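Local coordinates for putative glycosyl hydrolase (PDB 4QHZ), which is a putative glycosyl hydrolase of the 3-keto-disaccharide hydrolase family that binds magnesium and probably acts on carbohydrate, at residues G77-V81 with P235-I241; E128-D133 with G143-Y149. All blocks are in the same frame, centred on the assembly; numbering follows the deposited sequence.

Contact 1. Residues G77-V81 with P235-I241; sequences GVFTV and PISFRNI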
loop_
_atom_site.group_PDB
_atom_site.type_symbol
_atom_site.label_atom_id
_atom_site.label_comp_id
_atom_site.label_asym_id
_atom_site.label_seq_id
_atom_site.Cartn_x
_atom_site.Cartn_y
_atom_site.Cartn_z
ATOM N N GLY C 77 -20.248 -34.388 12.531
ATOM C CA GLY C 77 -19.210 -33.384 12.747
ATOM C C GLY C 77 -19.064 -32.357 11.640
ATOM O O GLY C 77 -18.105 -31.597 11.632
ATOM N N VAL C 78 -19.992 -32.348 10.687
ATOM C CA VAL C 78 -19.990 -31.366 9.605
ATOM C C VAL C 78 -21.369 -30.735 9.526
ATOM O O VAL C 78 -22.300 -31.200 10.177
ATOM C CB VAL C 78 -19.630 -31.995 8.233
ATOM C CG1 VAL C 78 -18.382 -32.861 8.333
ATOM C CG2 VAL C 78 -20.777 -32.832 7.674
ATOM N N PHE C 79 -21.508 -29.678 8.738
ATOM C CA PHE C 79 -22.847 -29.233 8.362
ATOM C C PHE C 79 -22.948 -29.070 6.849
ATOM O O PHE C 79 -21.973 -28.752 6.172
ATOM C CB PHE C 79 -23.292 -27.969 9.129
ATOM C CG PHE C 79 -22.515 -26.716 8.813
ATOM C CD1 PHE C 79 -21.346 -26.415 9.505
ATOM C CD2 PHE C 79 -23.000 -25.793 7.898
ATOM C CE1 PHE C 79 -20.648 -25.243 9.254
ATOM C CE2 PHE C 79 -22.311 -24.619 7.639
ATOM C CZ PHE C 79 -21.134 -24.340 8.319
ATOM N N THR C 80 -24.147 -29.322 6.340
ATOM C CA THR C 80 -24.381 -29.425 4.921
ATOM C C THR C 80 -25.424 -28.395 4.508
ATOM O O THR C 80 -26.440 -28.226 5.175
ATOM C CB THR C 80 -24.858 -30.844 4.560
ATOM O OG1 THR C 80 -23.906 -31.799 5.037
ATOM C CG2 THR C 80 -25.017 -31.009 3.051
ATOM N N VAL C 81 -25.155 -27.718 3.395
ATOM C CA VAL C 81 -26.053 -26.715 2.856
ATOM C C VAL C 81 -27.425 -27.321 2.559
ATOM O O VAL C 81 -27.517 -28.406 1.988
ATOM C CB VAL C 81 -25.493 -26.104 1.548
ATOM C CG1 VAL C 81 -26.462 -25.088 0.960
ATOM C CG2 VAL C 81 -24.138 -25.455 1.786
ATOM N N PRO C 235 -25.362 -30.642 -2.411
ATOM C CA PRO C 235 -24.869 -29.570 -1.543
ATOM C C PRO C 235 -23.496 -29.855 -0.969
ATOM O O PRO C 235 -23.175 -31.010 -0.701
ATOM C CB PRO C 235 -25.912 -29.510 -0.423
ATOM C CG PRO C 235 -26.512 -30.872 -0.385
ATOM C CD PRO C 235 -26.463 -31.402 -1.789
ATOM N N ILE C 236 -22.687 -28.814 -0.776
ATOM C CA ILE C 236 -21.377 -29.012 -0.160
ATOM C C ILE C 236 -21.501 -29.028 1.367
ATOM O O ILE C 236 -22.508 -28.591 1.930
ATOM C CB ILE C 236 -20.330 -27.968 -0.618
ATOM C CG1 ILE C 236 -20.623 -26.587 -0.062
ATOM C CG2 ILE C 236 -20.234 -27.912 -2.141
ATOM C CD1 ILE C 236 -19.407 -25.689 -0.119
ATOM N N SER C 237 -20.475 -29.550 2.028
ATOM C CA SER C 237 -20.444 -29.600 3.487
ATOM C C SER C 237 -19.289 -28.768 4.044
ATOM O O SER C 237 -18.275 -28.576 3.378
ATOM C CB SER C 237 -20.336 -31.050 3.962
ATOM O OG SER C 237 -21.539 -31.750 3.698
ATOM N N PHE C 238 -19.457 -28.296 5.276
ATOM C CA PHE C 238 -18.476 -27.461 5.947
ATOM C C PHE C 238 -18.049 -28.065 7.287
ATOM O O PHE C 238 -18.817 -28.793 7.915
ATOM C CB PHE C 238 -19.064 -26.081 6.216
ATOM C CG PHE C 238 -19.321 -25.263 4.978
ATOM C CD1 PHE C 238 -18.318 -24.484 4.432
ATOM C CD2 PHE C 238 -20.571 -25.253 4.388
ATOM C CE1 PHE C 238 -18.549 -23.722 3.306
ATOM C CE2 PHE C 238 -20.809 -24.499 3.261
ATOM C CZ PHE C 238 -19.797 -23.730 2.716
ATOM N N ARG C 239 -16.833 -27.746 7.725
ATOM C CA ARG C 239 -16.375 -28.092 9.065
ATOM C C ARG C 239 -15.271 -27.148 9.511
ATOM O O ARG C 239 -14.739 -26.375 8.714
ATOM C CB ARG C 239 -15.856 -29.524 9.122
ATOM C CG ARG C 239 -14.477 -29.686 8.507
ATOM C CD ARG C 239 -13.960 -31.114 8.562
ATOM N NE ARG C 239 -12.567 -31.175 8.120
ATOM C CZ ARG C 239 -11.841 -32.283 8.055
ATOM N NH1 ARG C 239 -12.369 -33.448 8.398
ATOM N NH2 ARG C 239 -10.580 -32.225 7.645
ATOM N N ASN C 240 -14.940 -27.218 10.799
ATOM C CA ASN C 240 -13.818 -26.485 11.387
ATOM C C ASN C 240 -13.768 -25.010 10.963
ATOM O O ASN C 240 -12.855 -24.582 10.258
ATOM C CB ASN C 240 -12.498 -27.178 11.053
ATOM C CG ASN C 240 -11.315 -26.594 11.818
ATOM O OD1 ASN C 240 -11.484 -25.950 12.855
ATOM N ND2 ASN C 240 -10.115 -26.820 11.310
ATOM N N ILE C 241 -14.764 -24.247 11.408
ATOM C CA ILE C 241 -14.820 -22.827 11.121
ATOM C C ILE C 241 -14.492 -22.046 12.387
ATOM O O ILE C 241 -15.172 -22.191 13.407
ATOM C CB ILE C 241 -16.201 -22.404 10.598
ATOM C CG1 ILE C 241 -16.656 -23.365 9.495
ATOM C CG2 ILE C 241 -16.156 -20.967 10.101
ATOM C CD1 ILE C 241 -17.998 -23.022 8.881
#
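The ring of Phe79 lies over the CB of Phe238, which sits 3.7 Å from the centroid of the Phe79 ring and 22° off its normal, a CH-pi contact made near the rim. The two rings themselves are roughly parallel but slid well apart, with planes at 24° and little overlap. Chi1 of Phe79 (67°) sets CG between the backbone N and the carbonyl carbon, which swings the ring across toward the neighbouring strand; there CD1 of Ile241 meets the Phe79 ring edge, 3.4 Å from CZ. Beyond Phe238, Val81 puts CG2 at that ring's edge, 3.8 Å from CE2 of Phe238. With an alanine at Phe79, the CB of Phe238 is likely to be left uncovered and the Ile241 methyl to lose the ring edge it meets. Beneath the rings the backbones run antiparallel. Phe79 and Phe238 form a hydrogen-bonded pair, the N of Phe238 lying 2.7 Å from the O of Phe79, and the N of Val81 extends the ladder to Ile236 O along a nearly straight path. Next to them, Thr80 and Ser237 are a non-hydrogen-bonded antiparallel pair, and their side chains project from the other face of the sheet. Their hydroxyls join there, Thr80 OG1 to Ser237 OG at 2.7 Å, while His75 also bonds to Thr80 OG1. At the end of the pairing, Pro235 CB packs 4.0 Å from Val81 CB. Strand 78-80 runs between strand 73-75 and strand 237-245, whose far side is paired with strand 97-104; Phe54 meets the Phe79 ring edge-to-face, and Ser119 of strand 119-123 touches Phe238.

Contact 2. Residues E128-D133 with G143-Y149; sequences EVQVLD and GQTGSIY. With MG (magnesium ion), chain I.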
loop_
_atom_site.group_PDB
_atom_site.type_symbol
_atom_site.label_atom_id
_atom_site.label_comp_id
_atom_site.label_asym_id
_atom_site.label_seq_id
_atom_site.Cartn_x
_atom_site.Cartn_y
_atom_site.Cartn_z
ATOM N N GLU C 128 -17.518 -11.607 -1.825
ATOM C CA GLU C 128 -17.495 -13.072 -1.914
ATOM C C GLU C 128 -16.120 -13.639 -2.260
ATOM O O GLU C 128 -15.538 -13.296 -3.287
ATOM C CB GLU C 128 -18.497 -13.610 -2.951
ATOM C CG GLU C 128 -18.582 -15.141 -2.936
ATOM C CD GLU C 128 -19.516 -15.736 -3.976
ATOM O OE1 GLU C 128 -19.947 -15.010 -4.896
ATOM O OE2 GLU C 128 -19.815 -16.953 -3.869
ATOM N N VAL C 129 -15.628 -14.520 -1.394
ATOM C CA VAL C 129 -14.568 -15.446 -1.746
ATOM C C VAL C 129 -15.261 -16.689 -2.280
ATOM O O VAL C 129 -15.957 -17.385 -1.539
ATOM C CB VAL C 129 -13.676 -15.814 -0.546
ATOM C CG1 VAL C 129 -12.552 -16.749 -0.985
ATOM C CG2 VAL C 129 -13.107 -14.560 0.104
ATOM N N GLN C 130 -15.086 -16.957 -3.570
ATOM C CA GLN C 130 -15.826 -18.015 -4.247
ATOM C C GLN C 130 -15.468 -19.400 -3.715
ATOM O O GLN C 130 -14.305 -19.699 -3.452
ATOM C CB GLN C 130 -15.579 -17.958 -5.759
ATOM C CG GLN C 130 -16.230 -19.067 -6.582
ATOM C CD GLN C 130 -17.750 -18.950 -6.671
ATOM O OE1 GLN C 130 -18.446 -18.920 -5.652
ATOM N NE2 GLN C 130 -18.272 -18.884 -7.898
ATOM N N VAL C 131 -16.502 -20.217 -3.543
ATOM C CA VAL C 131 -16.358 -21.636 -3.293
ATOM C C VAL C 131 -17.028 -22.377 -4.448
ATOM O O VAL C 131 -18.158 -22.066 -4.824
ATOM C CB VAL C 131 -16.988 -22.032 -1.947
ATOM C CG1 VAL C 131 -17.131 -23.548 -1.828
ATOM C CG2 VAL C 131 -16.153 -21.470 -0.807
ATOM N N LEU C 132 -16.312 -23.338 -5.026
ATOM C CA LEU C 132 -16.776 -24.048 -6.214
ATOM C C LEU C 132 -15.941 -25.301 -6.420
ATOM O O LEU C 132 -14.757 -25.327 -6.065
ATOM C CB LEU C 132 -16.666 -23.147 -7.442
ATOM C CG LEU C 132 -17.332 -23.583 -8.744
ATOM C CD1 LEU C 132 -18.846 -23.671 -8.595
ATOM C CD2 LEU C 132 -16.965 -22.611 -9.852
ATOM N N ASP C 133 -16.546 -26.346 -6.982
ATOM C CA ASP C 133 -15.769 -27.512 -7.369
ATOM C C ASP C 133 -15.085 -27.257 -8.704
ATOM O O ASP C 133 -15.694 -27.421 -9.761
ATOM C CB ASP C 133 -16.618 -28.779 -7.470
ATOM C CG ASP C 133 -15.771 -30.007 -7.774
ATOM O OD1 ASP C 133 -14.540 -29.937 -7.595
ATOM O OD2 ASP C 133 -16.329 -31.041 -8.194
ATOM N N GLY C 143 -14.193 -16.009 -11.813
ATOM C CA GLY C 143 -15.221 -16.500 -10.896
ATOM C C GLY C 143 -15.014 -17.931 -10.428
ATOM O O GLY C 143 -15.950 -18.558 -9.924
ATOM N N GLN C 144 -13.800 -18.457 -10.579
ATOM C CA GLN C 144 -13.523 -19.815 -10.140
ATOM C C GLN C 144 -13.132 -19.829 -8.656
ATOM O O GLN C 144 -13.131 -18.793 -7.996
ATOM C CB GLN C 144 -12.460 -20.478 -11.035
ATOM C CG GLN C 144 -11.009 -20.116 -10.762
ATOM C CD GLN C 144 -10.076 -20.788 -11.752
ATOM O OE1 GLN C 144 -10.201 -20.596 -12.959
ATOM N NE2 GLN C 144 -9.151 -21.594 -11.247
ATOM N N THR C 145 -12.831 -21.016 -8.143
ATOM C CA THR C 145 -12.577 -21.215 -6.727
ATOM C C THR C 145 -11.493 -20.283 -6.202
ATOM O O THR C 145 -10.422 -20.178 -6.793
ATOM C CB THR C 145 -12.150 -22.667 -6.461
ATOM O OG1 THR C 145 -13.093 -23.561 -7.072
ATOM C CG2 THR C 145 -12.074 -22.935 -4.969
ATOM N N GLY C 146 -11.772 -19.610 -5.091
ATOM C CA GLY C 146 -10.794 -18.722 -4.466
ATOM C C GLY C 146 -10.664 -17.352 -5.107
ATOM O O GLY C 146 -9.871 -16.532 -4.658
ATOM N N SER C 147 -11.453 -17.092 -6.144
ATOM C CA SER C 147 -11.528 -15.762 -6.712
ATOM C C SER C 147 -12.192 -14.840 -5.709
ATOM O O SER C 147 -12.965 -15.298 -4.860
ATOM C CB SER C 147 -12.320 -15.760 -8.032
ATOM O OG SER C 147 -13.681 -16.124 -7.843
ATOM N N ILE C 148 -11.851 -13.557 -5.772
ATOM C CA ILE C 148 -12.728 -12.523 -5.243
ATOM C C ILE C 148 -13.704 -12.313 -6.394
ATOM O O ILE C 148 -13.337 -11.779 -7.441
ATOM C CB ILE C 148 -11.991 -11.229 -4.852
ATOM C CG1 ILE C 148 -10.828 -11.519 -3.897
ATOM C CG2 ILE C 148 -12.956 -10.243 -4.203
ATOM C CD1 ILE C 148 -11.167 -12.456 -2.750
ATOM N N TYR C 149 -14.934 -12.781 -6.197
ATOM C CA TYR C 149 -15.825 -13.128 -7.304
ATOM C C TYR C 149 -15.937 -12.026 -8.366
ATOM O O TYR C 149 -16.405 -10.917 -8.092
ATOM C CB TYR C 149 -17.208 -13.506 -6.771
ATOM C CG TYR C 149 -18.162 -13.956 -7.844
ATOM C CD1 TYR C 149 -17.989 -15.174 -8.490
ATOM C CD2 TYR C 149 -19.232 -13.156 -8.221
ATOM C CE1 TYR C 149 -18.862 -15.592 -9.479
ATOM C CE2 TYR C 149 -20.106 -13.563 -9.206
ATOM C CZ TYR C 149 -19.917 -14.780 -9.831
ATOM O OH TYR C 149 -20.785 -15.176 -10.812
HETATM MG MG MG I . -20.498 -18.712 -5.061
HETATM O O HOH W 1 -20.848 -17.384 -6.458
#
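The Tyr149 ring has a metal-bound water over one face, toward its rim, while Glu128 OE1 and Gln130 NE2 approach it obliquely, OE1 at 3.6 Å from Tyr149 CG. Glu128 and Tyr149 run alongside each other in the same direction, the carboxylate turned 43° from the ring. In the amide of Gln130 the two ends are used differently: OE1 binds the magnesium ion at 2.1 Å, and NE2 gives a hydrogen bond to Gly143 O, 3.1 Å away and nearly in the amide plane. That second bond fixes the flip of the amide, so that its oxygen faces the metal. The bend at chi2 (71°) turns the amide so that it spans from the ion to Gly143 O, with CB 3.4 Å from Ser147 OG. Glu128, extended beyond CG, reaches the same ion through OE2, and Asn118, Ser119 and Gln227 complete the site. The site is spread over neighbouring strands of a sheet, 127-131 being the outermost within this chain, consistent with a concanavalin-like fold; loop 143-149 is laid along that strand. Val129 and Ile148 make a single bridge, held by Tyr149 N to Glu128 O and Gln130 N to Ser147 O. Within 143-149 a type II turn from Gln144 to Ser147 lies beside the strand; Gln144 O accepts from both the N and the OG of Ser147, and Gly146, at positive phi, turns its N to Gln130 O. Farther along, Thr145 OG1 donates to Leu132 O at 2.6 Å, coming from well above the carbonyl plane, while Tyr168 supplies a further partner to Gln130 O.

The two contacts lie with centres about 17 Å apart, on different antiparallel sheets of one family domain. Contact 1 joins strand 78-80 to strand 237-245 and so brings together chain regions more than 150 residues apart; contact 2 is local, strand 127-131 with the loop that follows it, and is nested within the span closed by contact 1. They meet directly where the loop before strand 237-245 reaches strand 127-131, Ile236 CD1 packing 3.6 Å from Val131 CG1. Strand 119-123 bridges them as well, touching Phe238 and pairing with 127-131. The side chain of Ile236 comes within about 9 Å of the magnesium ion, so contact 1 borders the surroundings of the metal site that contact 2 helps to build.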